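Local coordinates for farnesyl pyrophosphate synthase (Pseudomonas aeruginosa, PDB 3ZOU), which probably catalyses the condensation of isopentenyl pyrophosphate with geranyl pyrophosphate to give farnesyl pyrophosphate, an isoprenoid precursor, at residues A[45-53]-A[66-77]; A[215-226]-A[287-295]. All blocks are in the same frame, centred on the assembly; numbering follows the deposited sequence.

In the fold
Both contacts join helices of the all-helical polyprenyl synthase fold, and their centres lie about 19 Å apart. Contact 1 pairs two near-antiparallel helices about 7 Å from the centre of the chain; contact 2, about 15 Å out, brings the C-terminal helix against helix 202-227. They meet at Leu51, whose CD2 packs 3.5 Å from CD2 of Leu287 and 3.7 Å from CD1 of Ile215. The bound benzoxazolone acid sits against both: Lys45, Val47 and Leu50 come from contact 1, Leu287 and Tyr290 from contact 2. Geranyl diphosphate lies apart from that pocket, about 5 Å from the side chain of His77 and about 8 Å from that of Asp223.

Contact 1: A[45-53]-A[66-77]; sequences KRVRPLLAY and ADAAACAVELIH. With 6H6 (3-(2-oxo-1,3-benzoxazol-3(2H)-yl)propanoic acid), chain G.
Arg48 and His77 lie flat on each other where residues 45-53 run alongside residues 66-77: the guanidinium covers the imidazole face, planes 7° apart and centres 3.7 Å from each other. Water 2 meets the guanidinium at its edge, accepting from Arg48 NH1 and from Arg48 N while donating to Glu74 OE1. This end of the contact is the looser, partly exposed one, with water filling in between polar groups. Nearby, Arg46 NH1 makes a hydrogen-bonded salt bridge to Glu74 OE2 (2.9 Å), coming from above the carboxylate plane; a bend at chi2 (65°) brings Glu74 OE1 to 3.1 Å from Pro49 CD, and Asp15 takes a second nitrogen of Arg46.

The other end is packed more closely, carbon on carbon. Pro49 sits on Ala70, CA to CA 4.1 Å, the Ala70 methyl meeting the proline ring, and Ala52 rests against Ala69 and Ala70. Tyr53 closes this end: its CZ lies 3.7 Å from Ala70 CB, and its hydroxyl donates to Asp67 OD1 (2.8 Å) on the anti side, tilted out of the plane of a carboxylate that also pairs with Arg13. The axes pass 8.2 Å apart at 153°, an antiparallel helix pair, here lined by alanines, within the all-alpha isoprenoid synthase fold.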
loop_
_atom_site.group_PDB
_atom_site.type_symbol
_atom_site.label_atom_id
_atom_site.label_comp_id
_atom_site.label_asym_id
_atom_site.label_seq_id
_atom_site.Cartn_x
_atom_site.Cartn_y
_atom_site.Cartn_z
ATOM N N LYS A 45 -15.289 5.761 -14.843
ATOM C CA LYS A 45 -16.691 5.509 -14.552
ATOM C C LYS A 45 -16.975 5.148 -13.091
ATOM O O LYS A 45 -18.127 5.206 -12.637
ATOM C CB LYS A 45 -17.244 4.425 -15.478
ATOM C CG LYS A 45 -17.339 4.977 -16.915
ATOM C CD LYS A 45 -18.430 6.041 -16.954
ATOM C CE LYS A 45 -17.997 7.353 -17.561
ATOM N NZ LYS A 45 -18.089 7.234 -19.038
ATOM N N ARG A 46 -15.937 4.867 -12.327
ATOM C CA ARG A 46 -16.102 4.707 -10.895
ATOM C C ARG A 46 -17.042 3.545 -10.490
ATOM O O ARG A 46 -17.820 3.629 -9.573
ATOM C CB ARG A 46 -16.536 6.010 -10.164
ATOM C CG ARG A 46 -15.718 7.244 -10.476
ATOM C CD ARG A 46 -14.203 7.009 -10.336
ATOM N NE ARG A 46 -13.670 8.331 -10.421
ATOM C CZ ARG A 46 -12.418 8.612 -10.809
ATOM N NH1 ARG A 46 -11.547 7.660 -11.122
ATOM N NH2 ARG A 46 -12.056 9.872 -10.924
ATOM N N VAL A 47 -16.952 2.438 -11.229
ATOM C CA VAL A 47 -17.711 1.246 -10.905
ATOM C C VAL A 47 -17.469 0.728 -9.483
ATOM O O VAL A 47 -18.371 0.272 -8.786
ATOM C CB VAL A 47 -17.423 0.117 -11.895
ATOM C CG1 VAL A 47 -18.174 -1.152 -11.504
ATOM C CG2 VAL A 47 -17.741 0.553 -13.299
ATOM N N ARG A 48 -16.215 0.753 -9.009
ATOM C CA ARG A 48 -15.919 0.270 -7.699
ATOM C C ARG A 48 -16.446 1.145 -6.563
ATOM O O ARG A 48 -17.148 0.614 -5.687
ATOM C CB ARG A 48 -14.399 -0.006 -7.623
ATOM C CG ARG A 48 -13.991 -1.212 -8.472
ATOM C CD ARG A 48 -12.516 -1.203 -8.780
ATOM N NE ARG A 48 -12.221 -2.247 -9.774
ATOM C CZ ARG A 48 -12.443 -2.091 -11.068
ATOM N NH1 ARG A 48 -12.928 -0.947 -11.570
ATOM N NH2 ARG A 48 -12.204 -3.075 -11.897
ATOM N N PRO A 49 -16.430 2.473 -6.739
ATOM C CA PRO A 49 -17.220 3.340 -5.852
ATOM C C PRO A 49 -18.740 3.051 -5.891
ATOM O O PRO A 49 -19.336 2.987 -4.832
ATOM C CB PRO A 49 -16.886 4.700 -6.337
ATOM C CG PRO A 49 -15.394 4.573 -6.703
ATOM C CD PRO A 49 -15.329 3.237 -7.370
ATOM N N LEU A 50 -19.245 2.882 -7.096
ATOM C CA LEU A 50 -20.713 2.586 -7.306
ATOM C C LEU A 50 -21.061 1.387 -6.431
ATOM O O LEU A 50 -22.043 1.319 -5.704
ATOM C CB LEU A 50 -20.957 2.313 -8.765
ATOM C CG LEU A 50 -22.445 2.233 -9.256
ATOM C CD1 LEU A 50 -22.476 2.321 -10.755
ATOM C CD2 LEU A 50 -23.049 0.964 -8.775
ATOM N N LEU A 51 -20.224 0.341 -6.525
ATOM C CA LEU A 51 -20.442 -0.877 -5.806
ATOM C C LEU A 51 -20.448 -0.641 -4.303
ATOM O O LEU A 51 -21.226 -1.254 -3.570
ATOM C CB LEU A 51 -19.413 -1.948 -6.207
ATOM C CG LEU A 51 -19.656 -2.596 -7.582
ATOM C CD1 LEU A 51 -18.442 -3.353 -8.091
ATOM C CD2 LEU A 51 -20.890 -3.487 -7.559
ATOM N N ALA A 52 -19.452 0.109 -3.805
ATOM C CA ALA A 52 -19.384 0.409 -2.345
ATOM C C ALA A 52 -20.647 1.155 -1.902
ATOM O O ALA A 52 -21.230 0.781 -0.912
ATOM C CB ALA A 52 -18.125 1.200 -2.030
ATOM N N TYR A 53 -21.018 2.185 -2.610
ATOM C CA TYR A 53 -22.243 2.941 -2.223
ATOM C C TYR A 53 -23.440 2.008 -2.301
ATOM O O TYR A 53 -24.284 2.007 -1.401
ATOM C CB TYR A 53 -22.462 4.123 -3.169
ATOM C CG TYR A 53 -21.459 5.227 -2.933
ATOM C CD1 TYR A 53 -21.282 5.809 -1.686
ATOM C CD2 TYR A 53 -20.711 5.755 -3.977
ATOM C CE1 TYR A 53 -20.401 6.844 -1.487
ATOM C CE2 TYR A 53 -19.770 6.760 -3.768
ATOM C CZ TYR A 53 -19.661 7.340 -2.522
ATOM O OH TYR A 53 -18.721 8.365 -2.280
ATOM N N ALA A 66 -20.195 5.345 3.221
ATOM C CA ALA A 66 -19.223 4.563 2.386
ATOM C C ALA A 66 -18.244 5.447 1.633
ATOM O O ALA A 66 -17.533 4.985 0.757
ATOM C CB ALA A 66 -19.994 3.658 1.416
ATOM N N ASP A 67 -18.239 6.756 1.925
ATOM C CA ASP A 67 -17.311 7.641 1.152
ATOM C C ASP A 67 -15.853 7.187 1.216
ATOM O O ASP A 67 -15.174 7.184 0.188
ATOM C CB ASP A 67 -17.367 9.090 1.656
ATOM C CG ASP A 67 -18.630 9.857 1.167
ATOM O OD1 ASP A 67 -19.309 9.464 0.216
ATOM O OD2 ASP A 67 -18.922 10.963 1.757
ATOM N N ALA A 68 -15.368 6.862 2.388
ATOM C CA ALA A 68 -13.931 6.464 2.492
ATOM C C ALA A 68 -13.695 5.149 1.757
ATOM O O ALA A 68 -12.697 5.009 1.041
ATOM C CB ALA A 68 -13.485 6.405 3.921
ATOM N N ALA A 69 -14.610 4.206 1.915
ATOM C CA ALA A 69 -14.577 2.941 1.162
ATOM C C ALA A 69 -14.504 3.154 -0.339
ATOM O O ALA A 69 -13.639 2.563 -1.002
ATOM C CB ALA A 69 -15.820 2.137 1.469
ATOM N N ALA A 70 -15.347 4.039 -0.887
ATOM C CA ALA A 70 -15.408 4.372 -2.278
ATOM C C ALA A 70 -14.060 4.957 -2.724
ATOM O O ALA A 70 -13.533 4.551 -3.748
ATOM C CB ALA A 70 -16.561 5.360 -2.489
ATOM N N CYS A 71 -13.524 5.870 -1.930
ATOM C CA CYS A 71 -12.235 6.450 -2.287
ATOM C C CYS A 71 -11.089 5.432 -2.290
ATOM O O CYS A 71 -10.338 5.342 -3.237
ATOM C CB CYS A 71 -11.845 7.516 -1.342
ATOM S SG CYS A 71 -12.778 9.077 -1.489
ATOM N N ALA A 72 -11.096 4.609 -1.275
ATOM C CA ALA A 72 -10.004 3.603 -1.131
ATOM C C ALA A 72 -10.007 2.650 -2.280
ATOM O O ALA A 72 -8.951 2.357 -2.866
ATOM C CB ALA A 72 -10.090 2.890 0.178
ATOM N N VAL A 73 -11.172 2.107 -2.659
ATOM C CA VAL A 73 -11.142 1.134 -3.754
ATOM C C VAL A 73 -10.784 1.780 -5.067
ATOM O O VAL A 73 -10.122 1.161 -5.888
ATOM C CB VAL A 73 -12.431 0.272 -3.854
ATOM C CG1 VAL A 73 -12.560 -0.519 -2.553
ATOM C CG2 VAL A 73 -13.682 1.137 -4.092
ATOM N N GLU A 74 -11.165 3.045 -5.279
ATOM C CA GLU A 74 -10.815 3.723 -6.490
ATOM C C GLU A 74 -9.316 4.020 -6.545
ATOM O O GLU A 74 -8.712 3.942 -7.578
ATOM C CB GLU A 74 -11.656 4.994 -6.733
ATOM C CG GLU A 74 -11.485 5.501 -8.149
ATOM C CD GLU A 74 -11.998 4.596 -9.297
ATOM O OE1 GLU A 74 -12.780 3.666 -9.004
ATOM O OE2 GLU A 74 -11.619 4.890 -10.432
ATOM N N LEU A 75 -8.763 4.343 -5.381
ATOM C CA LEU A 75 -7.327 4.613 -5.309
ATOM C C LEU A 75 -6.546 3.367 -5.659
ATOM O O LEU A 75 -5.519 3.463 -6.359
ATOM C CB LEU A 75 -6.954 5.134 -3.945
ATOM C CG LEU A 75 -7.412 6.604 -3.728
ATOM C CD1 LEU A 75 -7.369 6.904 -2.253
ATOM C CD2 LEU A 75 -6.612 7.618 -4.523
ATOM N N ILE A 76 -6.959 2.216 -5.107
ATOM C CA ILE A 76 -6.257 0.983 -5.439
ATOM C C ILE A 76 -6.371 0.752 -6.978
ATOM O O ILE A 76 -5.416 0.333 -7.663
ATOM C CB ILE A 76 -6.765 -0.224 -4.636
ATOM C CG1 ILE A 76 -6.459 -0.071 -3.127
ATOM C CG2 ILE A 76 -6.213 -1.556 -5.184
ATOM C CD1 ILE A 76 -4.987 -0.007 -2.797
ATOM N N HIS A 77 -7.582 0.803 -7.485
ATOM C CA HIS A 77 -7.830 0.619 -8.882
ATOM C C HIS A 77 -6.932 1.537 -9.773
ATOM O O HIS A 77 -6.224 1.068 -10.648
ATOM C CB HIS A 77 -9.312 0.857 -9.200
ATOM C CG HIS A 77 -9.661 0.644 -10.627
ATOM N ND1 HIS A 77 -9.385 -0.498 -11.331
ATOM C CD2 HIS A 77 -10.219 1.498 -11.512
ATOM C CE1 HIS A 77 -9.804 -0.350 -12.569
ATOM N NE2 HIS A 77 -10.295 0.859 -12.697
HETATM O O 6H6 G . -21.898 6.082 -20.477
HETATM N N1 6H6 G . -23.163 3.350 -17.592
HETATM O O1 6H6 G . -25.430 3.693 -17.763
HETATM C C2 6H6 G . -24.422 3.238 -17.184
HETATM O O2 6H6 G . -24.443 2.551 -16.014
HETATM C C3 6H6 G . -23.175 2.210 -15.728
HETATM C C4 6H6 G . -22.678 1.491 -14.660
HETATM C C5 6H6 G . -21.299 1.316 -14.626
HETATM C C6 6H6 G . -20.486 1.838 -15.628
HETATM C C7 6H6 G . -20.970 2.565 -16.693
HETATM C C8 6H6 G . -22.347 2.732 -16.735
HETATM C C9 6H6 G . -22.742 4.077 -18.782
HETATM C C10 6H6 G . -22.700 5.548 -18.307
HETATM C C11 6H6 G . -21.982 6.469 -19.293
HETATM O OXT 6H6 G . -21.576 7.566 -18.840
HETATM O O HOH W 1 -13.049 4.449 -12.677
HETATM O O HOH W 2 -13.726 1.631 -10.448
#

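Contact 2: A[215-226]-A[287-295]; sequences IGLAFQVQDDIL and LARYIVERR. With MG (magnesium ion), chain F; 6H6 (3-(2-oxo-1,3-benzoxazol-3(2H)-yl)propanoic acid), chain G.
A first torsion of 66° places CG of Arg294 between its own N and carbonyl carbon, and from there the chain runs extended to NE, carrying the guanidinium in between Phe219 and Leu226, to Asp223. Gln222 leaves its helix with CG anti to the backbone N, then bends at chi2, bringing its amide to Arg294 O. In the salt bridge, NH2 and NH1 of Arg294 both hydrogen-bond one oxygen, Asp223 OD1, at 2.7 and 2.9 Å; that oxygen lies in the guanidinium plane, while the carboxylate stands steeply across it, at 75°. The CD1-CE1 side of the Phe219 ring overlaps one guanidinium face off-centre, planes 14° apart; CG of Gln222 and CD1 of Leu226 cover the opposite face. Arg294 NE is held by Ile291 O on a lone pair. Gln222 NE2 donates to Arg294 O (2.9 Å), which Arg295 NH1 also reaches. Further back the contact is apolar: Ile291 CD1 packs on Ile215 CB at 3.8 Å, and its CG2 reaches Ala218 and Phe219. On another side of the helix Asp224 OD1 binds magnesium, 2.1 Å away, and five waters complete the six ligands. Bonded to a carboxylate and a carbonyl and covered on both faces, the guanidinium has little freedom to rotate and probably holds the end of the last helix against helix 202-227.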
loop_
_atom_site.group_PDB
_atom_site.type_symbol
_atom_site.label_atom_id
_atom_site.label_comp_id
_atom_site.label_asym_id
_atom_site.label_seq_id
_atom_site.Cartn_x
_atom_site.Cartn_y
_atom_site.Cartn_z
ATOM N N ILE A 215 -20.960 -10.834 -10.814
ATOM C CA ILE A 215 -20.826 -9.717 -11.697
ATOM C C ILE A 215 -19.421 -9.488 -12.194
ATOM O O ILE A 215 -19.228 -9.001 -13.295
ATOM C CB ILE A 215 -21.397 -8.397 -11.162
ATOM C CG1 ILE A 215 -20.723 -7.958 -9.856
ATOM C CG2 ILE A 215 -22.863 -8.527 -10.900
ATOM C CD1 ILE A 215 -20.781 -6.490 -9.631
ATOM N N GLY A 216 -18.443 -9.804 -11.317
ATOM C CA GLY A 216 -17.033 -9.657 -11.769
ATOM C C GLY A 216 -16.722 -10.503 -12.981
ATOM O O GLY A 216 -16.151 -10.042 -13.941
ATOM N N LEU A 217 -17.214 -11.728 -12.993
ATOM C CA LEU A 217 -17.036 -12.576 -14.126
ATOM C C LEU A 217 -17.907 -12.150 -15.293
ATOM O O LEU A 217 -17.501 -12.149 -16.458
ATOM C CB LEU A 217 -17.292 -14.049 -13.784
ATOM C CG LEU A 217 -16.242 -14.818 -13.026
ATOM C CD1 LEU A 217 -16.709 -16.302 -13.156
ATOM C CD2 LEU A 217 -14.862 -14.664 -13.651
ATOM N N ALA A 218 -19.156 -11.776 -14.983
ATOM C CA ALA A 218 -20.047 -11.301 -16.073
ATOM C C ALA A 218 -19.456 -10.182 -16.906
ATOM O O ALA A 218 -19.564 -10.173 -18.153
ATOM C CB ALA A 218 -21.387 -10.908 -15.483
ATOM N N PHE A 219 -18.794 -9.226 -16.252
ATOM C CA PHE A 219 -18.166 -8.175 -16.919
ATOM C C PHE A 219 -17.119 -8.664 -17.917
ATOM O O PHE A 219 -17.056 -8.174 -19.041
ATOM C CB PHE A 219 -17.428 -7.250 -15.982
ATOM C CG PHE A 219 -16.906 -6.056 -16.703
ATOM C CD1 PHE A 219 -17.803 -5.085 -17.168
ATOM C CD2 PHE A 219 -15.550 -5.918 -17.011
ATOM C CE1 PHE A 219 -17.353 -3.976 -17.901
ATOM C CE2 PHE A 219 -15.089 -4.797 -17.718
ATOM C CZ PHE A 219 -16.002 -3.839 -18.180
ATOM N N GLN A 220 -16.344 -9.647 -17.485
ATOM C CA GLN A 220 -15.271 -10.139 -18.332
ATOM C C GLN A 220 -15.818 -10.939 -19.528
ATOM O O GLN A 220 -15.300 -10.821 -20.647
ATOM C CB GLN A 220 -14.299 -10.992 -17.519
ATOM C CG GLN A 220 -13.578 -10.173 -16.469
ATOM C CD GLN A 220 -12.728 -9.058 -17.052
ATOM O OE1 GLN A 220 -12.203 -9.135 -18.174
ATOM N NE2 GLN A 220 -12.664 -7.937 -16.332
ATOM N N VAL A 221 -16.846 -11.727 -19.255
ATOM C CA VAL A 221 -17.508 -12.499 -20.343
ATOM C C VAL A 221 -18.092 -11.549 -21.366
ATOM O O VAL A 221 -17.863 -11.679 -22.616
ATOM C CB VAL A 221 -18.557 -13.462 -19.785
ATOM C CG1 VAL A 221 -19.269 -14.197 -20.953
ATOM C CG2 VAL A 221 -17.983 -14.447 -18.781
ATOM N N GLN A 222 -18.888 -10.572 -20.890
ATOM C CA GLN A 222 -19.506 -9.626 -21.856
ATOM C C GLN A 222 -18.446 -8.794 -22.589
ATOM O O GLN A 222 -18.602 -8.464 -23.776
ATOM C CB GLN A 222 -20.560 -8.740 -21.156
ATOM C CG GLN A 222 -21.315 -7.790 -22.039
ATOM C CD GLN A 222 -22.235 -8.531 -23.018
ATOM O OE1 GLN A 222 -22.421 -9.752 -22.907
ATOM N NE2 GLN A 222 -22.756 -7.820 -23.976
ATOM N N ASP A 223 -17.357 -8.404 -21.932
ATOM C CA ASP A 223 -16.317 -7.642 -22.634
ATOM C C ASP A 223 -15.721 -8.430 -23.820
ATOM O O ASP A 223 -15.506 -7.843 -24.901
ATOM C CB ASP A 223 -15.146 -7.314 -21.717
ATOM C CG ASP A 223 -15.356 -6.063 -20.913
ATOM O OD1 ASP A 223 -16.454 -5.454 -20.981
ATOM O OD2 ASP A 223 -14.425 -5.689 -20.121
ATOM N N ASP A 224 -15.494 -9.717 -23.596
ATOM C CA ASP A 224 -14.961 -10.626 -24.599
ATOM C C ASP A 224 -15.970 -10.720 -25.742
ATOM O O ASP A 224 -15.588 -10.706 -26.933
ATOM C CB ASP A 224 -14.666 -12.031 -24.086
ATOM C CG ASP A 224 -13.386 -12.117 -23.233
ATOM O OD1 ASP A 224 -12.743 -11.081 -23.073
ATOM O OD2 ASP A 224 -13.101 -13.243 -22.789
ATOM N N ILE A 225 -17.257 -10.813 -25.408
ATOM C CA ILE A 225 -18.272 -10.949 -26.429
ATOM C C ILE A 225 -18.283 -9.703 -27.281
ATOM O O ILE A 225 -18.307 -9.802 -28.515
ATOM C CB ILE A 225 -19.644 -11.211 -25.821
ATOM C CG1 ILE A 225 -19.720 -12.610 -25.246
ATOM C CG2 ILE A 225 -20.764 -10.936 -26.862
ATOM C CD1 ILE A 225 -20.823 -12.824 -24.263
ATOM N N LEU A 226 -18.256 -8.525 -26.660
ATOM C CA LEU A 226 -18.302 -7.276 -27.378
ATOM C C LEU A 226 -17.065 -7.055 -28.266
ATOM O O LEU A 226 -17.160 -6.449 -29.335
ATOM C CB LEU A 226 -18.498 -6.111 -26.402
ATOM C CG LEU A 226 -19.867 -6.057 -25.744
ATOM C CD1 LEU A 226 -19.901 -4.971 -24.671
ATOM C CD2 LEU A 226 -20.979 -5.871 -26.777
ATOM N N LEU A 287 -27.365 -2.874 -11.922
ATOM C CA LEU A 287 -26.004 -3.003 -12.405
ATOM C C LEU A 287 -25.751 -4.379 -13.005
ATOM O O LEU A 287 -25.180 -4.444 -14.062
ATOM C CB LEU A 287 -24.999 -2.737 -11.254
ATOM C CG LEU A 287 -23.545 -2.889 -11.716
ATOM C CD1 LEU A 287 -23.142 -1.771 -12.643
ATOM C CD2 LEU A 287 -22.708 -2.846 -10.445
ATOM N N ALA A 288 -26.194 -5.408 -12.355
ATOM C CA ALA A 288 -26.062 -6.758 -12.904
ATOM C C ALA A 288 -26.656 -6.912 -14.283
ATOM O O ALA A 288 -26.045 -7.513 -15.180
ATOM C CB ALA A 288 -26.555 -7.806 -11.959
ATOM N N ARG A 289 -27.864 -6.341 -14.445
ATOM C CA ARG A 289 -28.459 -6.362 -15.786
ATOM C C ARG A 289 -27.718 -5.518 -16.767
ATOM O O ARG A 289 -27.502 -5.909 -17.946
ATOM C CB ARG A 289 -29.925 -5.944 -15.651
ATOM C CG ARG A 289 -30.707 -6.890 -14.765
ATOM C CD ARG A 289 -32.221 -6.716 -14.905
ATOM N NE ARG A 289 -32.909 -7.495 -13.910
ATOM C CZ ARG A 289 -33.408 -6.991 -12.783
ATOM N NH1 ARG A 289 -33.258 -5.714 -12.489
ATOM N NH2 ARG A 289 -34.036 -7.786 -11.944
ATOM N N TYR A 290 -27.326 -4.319 -16.383
ATOM C CA TYR A 290 -26.598 -3.418 -17.267
ATOM C C TYR A 290 -25.343 -4.082 -17.870
ATOM O O TYR A 290 -25.055 -3.933 -19.052
ATOM C CB TYR A 290 -26.167 -2.158 -16.518
ATOM C CG TYR A 290 -25.198 -1.330 -17.287
ATOM C CD1 TYR A 290 -25.628 -0.460 -18.291
ATOM C CD2 TYR A 290 -23.824 -1.406 -17.002
ATOM C CE1 TYR A 290 -24.718 0.286 -19.037
ATOM C CE2 TYR A 290 -22.930 -0.692 -17.758
ATOM C CZ TYR A 290 -23.397 0.137 -18.782
ATOM O OH TYR A 290 -22.462 0.891 -19.510
ATOM N N ILE A 291 -24.632 -4.822 -17.006
ATOM C CA ILE A 291 -23.355 -5.398 -17.410
ATOM C C ILE A 291 -23.511 -6.338 -18.622
ATOM O O ILE A 291 -22.726 -6.278 -19.560
ATOM C CB ILE A 291 -22.699 -6.152 -16.240
ATOM C CG1 ILE A 291 -22.151 -5.172 -15.202
ATOM C CG2 ILE A 291 -21.572 -7.035 -16.711
ATOM C CD1 ILE A 291 -21.915 -5.798 -13.876
ATOM N N VAL A 292 -24.580 -7.107 -18.632
ATOM C CA VAL A 292 -24.765 -8.031 -19.726
ATOM C C VAL A 292 -25.625 -7.479 -20.864
ATOM O O VAL A 292 -25.663 -8.059 -21.945
ATOM C CB VAL A 292 -25.301 -9.393 -19.239
ATOM C CG1 VAL A 292 -24.342 -9.968 -18.225
ATOM C CG2 VAL A 292 -26.734 -9.322 -18.654
ATOM N N GLU A 293 -26.334 -6.378 -20.620
ATOM C CA GLU A 293 -27.111 -5.757 -21.677
ATOM C C GLU A 293 -26.379 -4.782 -22.520
ATOM O O GLU A 293 -26.895 -4.337 -23.597
ATOM C CB GLU A 293 -28.381 -5.103 -21.098
ATOM C CG GLU A 293 -29.398 -6.067 -20.515
ATOM C CD GLU A 293 -30.596 -5.371 -19.896
ATOM O OE1 GLU A 293 -30.826 -4.130 -20.167
ATOM O OE2 GLU A 293 -31.285 -6.002 -19.062
ATOM N N ARG A 294 -25.187 -4.365 -22.089
ATOM C CA ARG A 294 -24.457 -3.396 -22.888
ATOM C C ARG A 294 -24.072 -3.951 -24.282
ATOM O O ARG A 294 -23.786 -5.127 -24.481
ATOM C CB ARG A 294 -23.331 -2.716 -22.102
ATOM C CG ARG A 294 -22.219 -3.608 -21.697
ATOM C CD ARG A 294 -21.480 -3.166 -20.423
ATOM N NE ARG A 294 -20.742 -4.365 -20.027
ATOM C CZ ARG A 294 -19.497 -4.606 -20.375
ATOM N NH1 ARG A 294 -18.835 -3.721 -21.130
ATOM N NH2 ARG A 294 -18.931 -5.776 -20.057
ATOM N N ARG A 295 -24.218 -3.046 -25.263
ATOM C CA ARG A 295 -24.063 -3.327 -26.695
ATOM C C ARG A 295 -23.357 -2.091 -27.241
ATOM O O ARG A 295 -22.143 -2.028 -27.116
ATOM C CB ARG A 295 -25.421 -3.539 -27.447
ATOM C CG ARG A 295 -26.282 -4.776 -27.079
ATOM C CD ARG A 295 -25.654 -6.166 -27.387
ATOM N NE ARG A 295 -26.542 -7.242 -26.956
ATOM C CZ ARG A 295 -26.555 -7.808 -25.741
ATOM N NH1 ARG A 295 -25.696 -7.411 -24.789
ATOM N NH2 ARG A 295 -27.428 -8.785 -25.469
HETATM MG MG MG F . -11.069 -10.739 -21.787
HETATM O O 6H6 G . -21.898 6.082 -20.477
HETATM N N1 6H6 G . -23.163 3.350 -17.592
HETATM O O1 6H6 G . -25.430 3.693 -17.763
HETATM C C2 6H6 G . -24.422 3.238 -17.184
HETATM O O2 6H6 G . -24.443 2.551 -16.014
HETATM C C3 6H6 G . -23.175 2.210 -15.728
HETATM C C4 6H6 G . -22.678 1.491 -14.660
HETATM C C5 6H6 G . -21.299 1.316 -14.626
HETATM C C6 6H6 G . -20.486 1.838 -15.628
HETATM C C7 6H6 G . -20.970 2.565 -16.693
HETATM C C8 6H6 G . -22.347 2.732 -16.735
HETATM C C9 6H6 G . -22.742 4.077 -18.782
HETATM C C10 6H6 G . -22.700 5.548 -18.307
HETATM C C11 6H6 G . -21.982 6.469 -19.293
HETATM O OXT 6H6 G . -21.576 7.566 -18.840
HETATM O O HOH W 3 -12.488 -10.539 -20.397
HETATM O O HOH W 4 -11.206 -13.063 -21.024
HETATM O O HOH W 5 -11.307 -8.549 -22.172
HETATM O O HOH W 6 -9.909 -10.949 -23.590
HETATM O O HOH W 7 -9.621 -10.178 -20.651
#